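PDB 3PRL: NADP-dependent glyceraldehyde-3-phosphate dehydrogenase from Bacillus halodurans, which probably catalyses the NADP-dependent, non-phosphorylating oxidation of glyceraldehyde 3-phosphate to 3-phosphoglycerate. Local coordinates for residues A295-F300 with E385-P390; E402-S407 with K431-G436; I418-K421 with R425-N428. One frame throughout, in Å; residues are numbered along the deposited sequence.

In the fold
The three contacts gather round the mixed sheet that contains strands 264-268, 296-302 and 415-419. Contact 1 lies closest to the cofactor site: the side chain of Glu386 is about 6 Å from Gly240, a residue seen to bind NADP in this protein, although no NADP is bound to this chain in the model. Contacts 2 and 3 are away from the annotated sites. Contacts 1 and 2, with centres about 16 Å apart, touch where Phe300 CE1 lies 3.3 Å from Leu406 CB. Contacts 2 and 3, about 12 Å between centres, meet through Leu433 CD1 and Ile418 CD1, 3.3 Å apart. Contacts 1 and 3 do not touch, their nearest atoms being about 5 Å apart, but strands 296-302 and 415-419 both pair with strand 264-268.

Contact 1: residues A295-F300 with E385-P390; sequences AIKRVF and EEPFGP
Lys297, near the start of strand 296-302, reaches into the 385-390 loop and ends in a salt bridge with Glu386, its NZ 2.6 Å from OE2. The ammonium group uses the anti lone pair of OE2, the one turned away from the other carboxylate oxygen. Glu386 has CG anti to its own backbone N (chi1 173°) and an extended chain beyond, which carries the carboxylate up to the lysine tip. Outside the pair, Lys297 NZ also bonds to the carbonyl oxygens of Gly262, Arg292 and Cys293; four acceptors thus surround three N-H, so at least one hydrogen must be shared. Gly262 N donates to OE2. The loop sequence EEPFGP is a hallmark of aldehyde dehydrogenases, and Arg292 and Cys293 belong to the family's cysteine signature, so the lysine ties together loops that converge beside the NADP site. With an alanine here the ammonium is gone, and the Glu386 carboxylate is likely to be left without its positive mate and three backbone carbonyls without a donor. Apolar contact is slight: Lys297 CE lies 3.8 Å from Glu386 CG, and Lys297 CD is 4.3 Å from Pro387 CD, on the proline ring that follows Glu386 in the loop.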
loop_
_atom_site.group_PDB
_atom_site.type_symbol
_atom_site.label_atom_id
_atom_site.label_comp_id
_atom_site.label_asym_id
_atom_site.label_seq_id
_atom_site.Cartn_x
_atom_site.Cartn_y
_atom_site.Cartn_z
ATOM N N ALA D 295 -8.718 3.548 29.621
ATOM C CA ALA D 295 -9.781 4.185 30.394
ATOM C C ALA D 295 -9.251 5.495 30.917
ATOM O O ALA D 295 -8.085 5.585 31.298
ATOM C CB ALA D 295 -10.196 3.313 31.567
ATOM N N ILE D 296 -10.121 6.500 30.963
ATOM C CA ILE D 296 -9.795 7.774 31.570
ATOM C C ILE D 296 -9.638 7.588 33.094
ATOM O O ILE D 296 -10.530 7.080 33.769
ATOM C CB ILE D 296 -10.887 8.817 31.261
ATOM C CG1 ILE D 296 -10.911 9.167 29.762
ATOM C CG2 ILE D 296 -10.771 10.029 32.184
ATOM C CD1 ILE D 296 -9.749 9.989 29.259
ATOM N N LYS D 297 -8.501 8.000 33.628
ATOM C CA LYS D 297 -8.222 7.811 35.047
ATOM C C LYS D 297 -7.721 9.084 35.690
ATOM O O LYS D 297 -7.308 9.060 36.829
ATOM C CB LYS D 297 -7.182 6.707 35.235
ATOM C CG LYS D 297 -7.674 5.303 34.932
ATOM C CD LYS D 297 -6.499 4.415 34.761
ATOM C CE LYS D 297 -6.907 3.015 34.405
ATOM N NZ LYS D 297 -5.907 2.450 33.435
ATOM N N ARG D 298 -7.774 10.188 34.952
ATOM C CA ARG D 298 -7.233 11.481 35.364
ATOM C C ARG D 298 -7.984 12.576 34.627
ATOM O O ARG D 298 -8.063 12.539 33.396
ATOM C CB ARG D 298 -5.771 11.600 34.922
ATOM C CG ARG D 298 -4.712 11.206 35.913
ATOM C CD ARG D 298 -3.364 11.754 35.443
ATOM N NE ARG D 298 -2.844 11.087 34.246
ATOM C CZ ARG D 298 -1.615 11.267 33.758
ATOM N NH1 ARG D 298 -0.763 12.097 34.370
ATOM N NH2 ARG D 298 -1.228 10.612 32.664
ATOM N N VAL D 299 -8.525 13.554 35.350
ATOM C CA VAL D 299 -9.072 14.726 34.676
ATOM C C VAL D 299 -8.259 15.981 34.980
ATOM O O VAL D 299 -8.265 16.477 36.101
ATOM C CB VAL D 299 -10.552 14.997 35.022
ATOM C CG1 VAL D 299 -11.058 16.205 34.230
ATOM C CG2 VAL D 299 -11.426 13.770 34.753
ATOM N N PHE D 300 -7.559 16.488 33.974
ATOM C CA PHE D 300 -7.019 17.843 34.051
ATOM C C PHE D 300 -8.080 18.783 33.481
ATOM O O PHE D 300 -8.350 18.757 32.279
ATOM C CB PHE D 300 -5.727 17.978 33.236
ATOM C CG PHE D 300 -4.635 17.027 33.642
ATOM C CD1 PHE D 300 -3.915 17.227 34.814
ATOM C CD2 PHE D 300 -4.309 15.945 32.836
ATOM C CE1 PHE D 300 -2.897 16.357 35.180
ATOM C CE2 PHE D 300 -3.294 15.065 33.196
ATOM C CZ PHE D 300 -2.586 15.269 34.362
ATOM N N GLU D 385 -0.643 6.573 40.080
ATOM C CA GLU D 385 -0.769 5.115 40.102
ATOM C C GLU D 385 -2.122 4.608 39.584
ATOM O O GLU D 385 -3.182 4.923 40.141
ATOM C CB GLU D 385 -0.529 4.553 41.512
ATOM C CG GLU D 385 0.773 5.010 42.191
ATOM C CD GLU D 385 1.021 4.327 43.541
ATOM O OE1 GLU D 385 0.397 3.278 43.835
ATOM O OE2 GLU D 385 1.861 4.846 44.307
ATOM N N GLU D 386 -2.067 3.787 38.536
ATOM C CA GLU D 386 -3.245 3.131 37.999
ATOM C C GLU D 386 -3.873 2.247 39.089
ATOM O O GLU D 386 -3.249 1.303 39.554
ATOM C CB GLU D 386 -2.863 2.305 36.768
ATOM C CG GLU D 386 -3.976 1.428 36.216
ATOM C CD GLU D 386 -3.523 0.537 35.061
ATOM O OE1 GLU D 386 -2.546 -0.229 35.232
ATOM O OE2 GLU D 386 -4.159 0.587 33.987
ATOM N N PRO D 387 -5.118 2.564 39.493
ATOM C CA PRO D 387 -5.811 1.940 40.615
ATOM C C PRO D 387 -6.397 0.597 40.232
ATOM O O PRO D 387 -6.496 -0.301 41.066
ATOM C CB PRO D 387 -6.947 2.929 40.914
ATOM C CG PRO D 387 -6.613 4.176 40.125
ATOM C CD PRO D 387 -5.925 3.646 38.916
ATOM N N PHE D 388 -6.747 0.459 38.954
ATOM C CA PHE D 388 -7.539 -0.670 38.485
ATOM C C PHE D 388 -8.837 -0.829 39.309
ATOM O O PHE D 388 -9.179 -1.917 39.769
ATOM C CB PHE D 388 -6.689 -1.945 38.396
ATOM C CG PHE D 388 -6.694 -2.551 37.017
ATOM C CD1 PHE D 388 -6.220 -1.822 35.925
ATOM C CD2 PHE D 388 -7.222 -3.820 36.791
ATOM C CE1 PHE D 388 -6.246 -2.351 34.645
ATOM C CE2 PHE D 388 -7.261 -4.361 35.489
ATOM C CZ PHE D 388 -6.781 -3.625 34.426
ATOM N N GLY D 389 -9.546 0.285 39.465
ATOM C CA GLY D 389 -10.711 0.361 40.354
ATOM C C GLY D 389 -11.530 1.630 40.197
ATOM O O GLY D 389 -11.048 2.602 39.600
ATOM N N PRO D 390 -12.772 1.631 40.735
ATOM C CA PRO D 390 -13.772 2.654 40.430
ATOM C C PRO D 390 -13.505 3.941 41.199
ATOM O O PRO D 390 -14.257 4.295 42.117
ATOM C CB PRO D 390 -15.074 2.008 40.889
ATOM C CG PRO D 390 -14.682 1.143 42.022
ATOM C CD PRO D 390 -13.253 0.702 41.775
#

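Contact 2: residues E402-S407 with K431-G436; sequences EAISLS and KHLEVG
Ser407 turns its hydroxyl against a methyl group: OG lies 3.5 Å from Leu433 CD2, and no hydrogen bond joins the two segments anywhere. OG stands anti to the Ser407 backbone N (chi1 162°), which directs it from the helix to the leucine branch. Leu433 CD2 also packs against the preceding helical turn, 4.1 Å from Ile404 CA and 4.3 Å from Ile404 CG1. One methyl thus rests on residues i and i+3, the evidence that a single face of helix 400-409 is used; Phe300 of strand 296-302 packs on Ala403, Leu406 and Ser407 of the same helix. Nearer the surface, Ile404 CG2 lies 3.9 Å from His432 CB, the two side chains crossing at a slant. The loop leads from helix 423-431 to strand 437-440 inside a beta-alpha-beta unit, bending in an inverse gamma turn centred on Glu434. Asn408, the next helical residue, takes Glu434 N on OD1 and gives ND2 to His432 O, while Leu433 O accepts from Arg477 of the second subunit. Between residues 402-407 and 431-436, then, the fit is van der Waals packing with little directionality; direction comes from the Asn408 amide and the second subunit.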
loop_
_atom_site.group_PDB
_atom_site.type_symbol
_atom_site.label_atom_id
_atom_site.label_comp_id
_atom_site.label_asym_id
_atom_site.label_seq_id
_atom_site.Cartn_x
_atom_site.Cartn_y
_atom_site.Cartn_z
ATOM N N GLU D 402 -0.168 23.421 31.222
ATOM C CA GLU D 402 -0.014 22.699 32.481
ATOM C C GLU D 402 -0.590 21.297 32.370
ATOM O O GLU D 402 -0.053 20.365 32.965
ATOM C CB GLU D 402 -0.681 23.431 33.651
ATOM C CG GLU D 402 -0.474 22.744 35.027
ATOM C CD GLU D 402 -1.139 23.480 36.193
ATOM O OE1 GLU D 402 -1.965 24.380 35.940
ATOM O OE2 GLU D 402 -0.831 23.153 37.367
ATOM N N ALA D 403 -1.686 21.163 31.621
ATOM C CA ALA D 403 -2.306 19.860 31.384
ATOM C C ALA D 403 -1.371 18.925 30.617
ATOM O O ALA D 403 -1.247 17.750 30.962
ATOM C CB ALA D 403 -3.638 20.017 30.640
ATOM N N ILE D 404 -0.717 19.467 29.587
ATOM C CA ILE D 404 0.263 18.742 28.760
ATOM C C ILE D 404 1.413 18.222 29.610
ATOM O O ILE D 404 1.764 17.048 29.540
ATOM C CB ILE D 404 0.819 19.647 27.628
ATOM C CG1 ILE D 404 -0.257 19.909 26.567
ATOM C CG2 ILE D 404 2.102 19.052 27.002
ATOM C CD1 ILE D 404 0.174 20.847 25.430
ATOM N N SER D 405 1.978 19.114 30.420
ATOM C CA SER D 405 3.116 18.811 31.290
ATOM C C SER D 405 2.843 17.708 32.320
ATOM O O SER D 405 3.589 16.720 32.412
ATOM C CB SER D 405 3.571 20.093 31.990
ATOM O OG SER D 405 4.607 19.839 32.913
ATOM N N LEU D 406 1.783 17.886 33.101
ATOM C CA LEU D 406 1.384 16.911 34.112
ATOM C C LEU D 406 0.974 15.580 33.491
ATOM O O LEU D 406 1.148 14.515 34.093
ATOM C CB LEU D 406 0.236 17.472 34.949
ATOM C CG LEU D 406 0.594 18.442 36.084
ATOM C CD1 LEU D 406 -0.654 19.136 36.629
ATOM C CD2 LEU D 406 1.325 17.696 37.187
ATOM N N SER D 407 0.417 15.660 32.287
ATOM C CA SER D 407 0.072 14.502 31.493
ATOM C C SER D 407 1.340 13.714 31.175
ATOM O O SER D 407 1.413 12.508 31.421
ATOM C CB SER D 407 -0.636 14.955 30.207
ATOM O OG SER D 407 -0.639 13.943 29.225
ATOM N N LYS D 431 -0.488 16.482 19.869
ATOM C CA LYS D 431 0.821 16.162 19.312
ATOM C C LYS D 431 1.950 16.225 20.346
ATOM O O LYS D 431 2.935 15.495 20.228
ATOM C CB LYS D 431 1.128 17.027 18.077
ATOM C CG LYS D 431 2.214 16.455 17.174
ATOM C CD LYS D 431 1.680 15.431 16.181
ATOM C CE LYS D 431 2.773 14.431 15.710
ATOM N NZ LYS D 431 4.086 15.049 15.318
ATOM N N HIS D 432 1.798 17.067 21.368
ATOM C CA HIS D 432 2.771 17.108 22.475
ATOM C C HIS D 432 2.484 16.061 23.551
ATOM O O HIS D 432 3.144 16.050 24.586
ATOM C CB HIS D 432 2.805 18.485 23.161
ATOM C CG HIS D 432 3.016 19.637 22.230
ATOM N ND1 HIS D 432 4.251 20.216 22.030
ATOM C CD2 HIS D 432 2.144 20.331 21.464
ATOM C CE1 HIS D 432 4.131 21.215 21.174
ATOM N NE2 HIS D 432 2.862 21.303 20.813
ATOM N N LEU D 433 1.481 15.215 23.339
ATOM C CA LEU D 433 1.173 14.182 24.316
ATOM C C LEU D 433 1.871 12.874 23.970
ATOM O O LEU D 433 1.707 12.364 22.871
ATOM C CB LEU D 433 -0.344 13.964 24.435
ATOM C CG LEU D 433 -1.218 15.157 24.857
ATOM C CD1 LEU D 433 -2.673 14.738 24.798
ATOM C CD2 LEU D 433 -0.846 15.710 26.242
ATOM N N GLU D 434 2.622 12.332 24.928
ATOM C CA GLU D 434 3.389 11.089 24.753
ATOM C C GLU D 434 2.534 9.817 24.918
ATOM O O GLU D 434 2.666 9.072 25.887
ATOM C CB GLU D 434 4.590 11.076 25.705
ATOM C CG GLU D 434 5.512 12.280 25.546
ATOM C CD GLU D 434 6.570 12.431 26.646
ATOM O OE1 GLU D 434 6.536 11.736 27.692
ATOM O OE2 GLU D 434 7.449 13.294 26.470
ATOM N N VAL D 435 1.654 9.576 23.950
ATOM C CA VAL D 435 0.726 8.448 23.994
ATOM C C VAL D 435 0.623 7.862 22.606
ATOM O O VAL D 435 1.067 8.477 21.631
ATOM C CB VAL D 435 -0.681 8.873 24.500
ATOM C CG1 VAL D 435 -0.576 9.587 25.851
ATOM C CG2 VAL D 435 -1.395 9.752 23.469
ATOM N N GLY D 436 0.071 6.665 22.516
ATOM C CA GLY D 436 -0.185 6.031 21.241
ATOM C C GLY D 436 -1.312 6.699 20.493
ATOM O O GLY D 436 -1.166 7.032 19.306
#

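Contact 3: residues I418-K421 with R425-N428; sequences IFTK and RAIN
Ala426 presents its CB to the end of strand 415-419 and is met by two residues that lie two positions apart. Ile418 CG2 comes to 4.1 Å from Ala426 CB, and Thr420 OG1 comes to 4.0 Å from the same carbon. All three residues are buried, and they make up the compact part of the contact: Ile418 CA and Ala426 CA are 6.1 Å apart, a separation that a small side chain on the helix makes possible. Phe419, between the two, has its CB directed away from the helix, as expected in an extended strand. The Thr420 hydroxyl is buried here with no hydrogen-bond partner in the model. Phe419 O lies 2.9 Å from Thr420 OG1, but the angle is too poor for a bond. The solvent side belongs to the exposed Arg425, which touches at one point, through NH2. Its chain runs at about a right angle to the threonine side chain and bends at chi3 (62°), which brings NH2 3.4 Å from Thr420 CG2, with the methyl oblique to the guanidinium plane. That is a packing contact; the charge is answered elsewhere, by a salt bridge from Arg425 NH2 to Asp271 OD1. Strand 415-419, helix 423-431 and strand 437-440 form a beta-alpha-beta unit with parallel strands, and the contact packs the start of the helix on the end of the first strand, across the short link between them. Ile418 pairs by backbone bonds with His439 and Asn441, and its side chain touches Val438, while Ala426 touches Ile440, so both sides of the contact share the next strand. On the other side of the strand Phe419 packs on helix 274-286, and Ile427, its CB pointing away from the strand, reaches Leu481 of the second subunit and Leu483 of the third.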
loop_
_atom_site.group_PDB
_atom_site.type_symbol
_atom_site.label_atom_id
_atom_site.label_comp_id
_atom_site.label_asym_id
_atom_site.label_seq_id
_atom_site.Cartn_x
_atom_site.Cartn_y
_atom_site.Cartn_z
ATOM N N ILE D 418 -8.716 14.935 24.568
ATOM C CA ILE D 418 -8.792 16.402 24.646
ATOM C C ILE D 418 -10.232 16.847 24.371
ATOM O O ILE D 418 -10.863 16.387 23.407
ATOM C CB ILE D 418 -7.836 17.146 23.638
ATOM C CG1 ILE D 418 -6.506 16.406 23.426
ATOM C CG2 ILE D 418 -7.615 18.623 24.059
ATOM C CD1 ILE D 418 -5.645 16.267 24.667
ATOM N N PHE D 419 -10.747 17.737 25.219
ATOM C CA PHE D 419 -12.102 18.260 25.092
ATOM C C PHE D 419 -12.131 19.784 24.858
ATOM O O PHE D 419 -11.614 20.570 25.666
ATOM C CB PHE D 419 -12.924 17.867 26.313
ATOM C CG PHE D 419 -13.202 16.386 26.411
ATOM C CD1 PHE D 419 -14.309 15.830 25.776
ATOM C CD2 PHE D 419 -12.362 15.552 27.154
ATOM C CE1 PHE D 419 -14.583 14.457 25.872
ATOM C CE2 PHE D 419 -12.615 14.177 27.253
ATOM C CZ PHE D 419 -13.731 13.631 26.604
ATOM N N THR D 420 -12.722 20.175 23.729
ATOM C CA THR D 420 -12.596 21.526 23.169
ATOM C C THR D 420 -13.542 21.643 21.982
ATOM O O THR D 420 -13.868 20.641 21.346
ATOM C CB THR D 420 -11.189 21.761 22.568
ATOM O OG1 THR D 420 -10.232 20.891 23.183
ATOM C CG2 THR D 420 -10.752 23.201 22.730
ATOM N N LYS D 421 -13.969 22.857 21.671
ATOM C CA LYS D 421 -14.644 23.106 20.402
ATOM C C LYS D 421 -13.613 23.519 19.359
ATOM O O LYS D 421 -13.894 23.508 18.163
ATOM C CB LYS D 421 -15.719 24.189 20.531
ATOM C CG LYS D 421 -16.688 23.998 21.694
ATOM C CD LYS D 421 -17.722 22.918 21.455
ATOM C CE LYS D 421 -18.994 23.251 22.228
ATOM N NZ LYS D 421 -20.182 22.581 21.645
ATOM N N ARG D 425 -6.639 23.310 17.538
ATOM C CA ARG D 425 -5.871 23.402 18.782
ATOM C C ARG D 425 -5.729 22.049 19.477
ATOM O O ARG D 425 -4.622 21.638 19.825
ATOM C CB ARG D 425 -6.510 24.423 19.714
ATOM C CG ARG D 425 -5.554 25.063 20.700
ATOM C CD ARG D 425 -6.233 26.224 21.418
ATOM N NE ARG D 425 -7.390 25.789 22.203
ATOM C CZ ARG D 425 -8.238 26.615 22.816
ATOM N NH1 ARG D 425 -8.075 27.930 22.726
ATOM N NH2 ARG D 425 -9.260 26.124 23.507
ATOM N N ALA D 426 -6.848 21.352 19.663
ATOM C CA ALA D 426 -6.820 19.966 20.130
ATOM C C ALA D 426 -5.815 19.096 19.346
ATOM O O ALA D 426 -5.085 18.302 19.937
ATOM C CB ALA D 426 -8.231 19.353 20.077
ATOM N N ILE D 427 -5.777 19.256 18.024
ATOM C CA ILE D 427 -4.848 18.493 17.172
ATOM C C ILE D 427 -3.398 18.894 17.476
ATOM O O ILE D 427 -2.506 18.039 17.585
ATOM C CB ILE D 427 -5.205 18.629 15.665
ATOM C CG1 ILE D 427 -6.460 17.801 15.346
ATOM C CG2 ILE D 427 -4.027 18.238 14.766
ATOM C CD1 ILE D 427 -7.101 18.109 14.012
ATOM N N ASN D 428 -3.182 20.195 17.641
ATOM C CA ASN D 428 -1.885 20.707 18.052
ATOM C C ASN D 428 -1.454 20.152 19.399
ATOM O O ASN D 428 -0.338 19.654 19.524
ATOM C CB ASN D 428 -1.867 22.236 18.062
ATOM C CG ASN D 428 -0.850 22.804 17.091
ATOM O OD1 ASN D 428 0.331 22.939 17.428
ATOM N ND2 ASN D 428 -1.297 23.134 15.877
#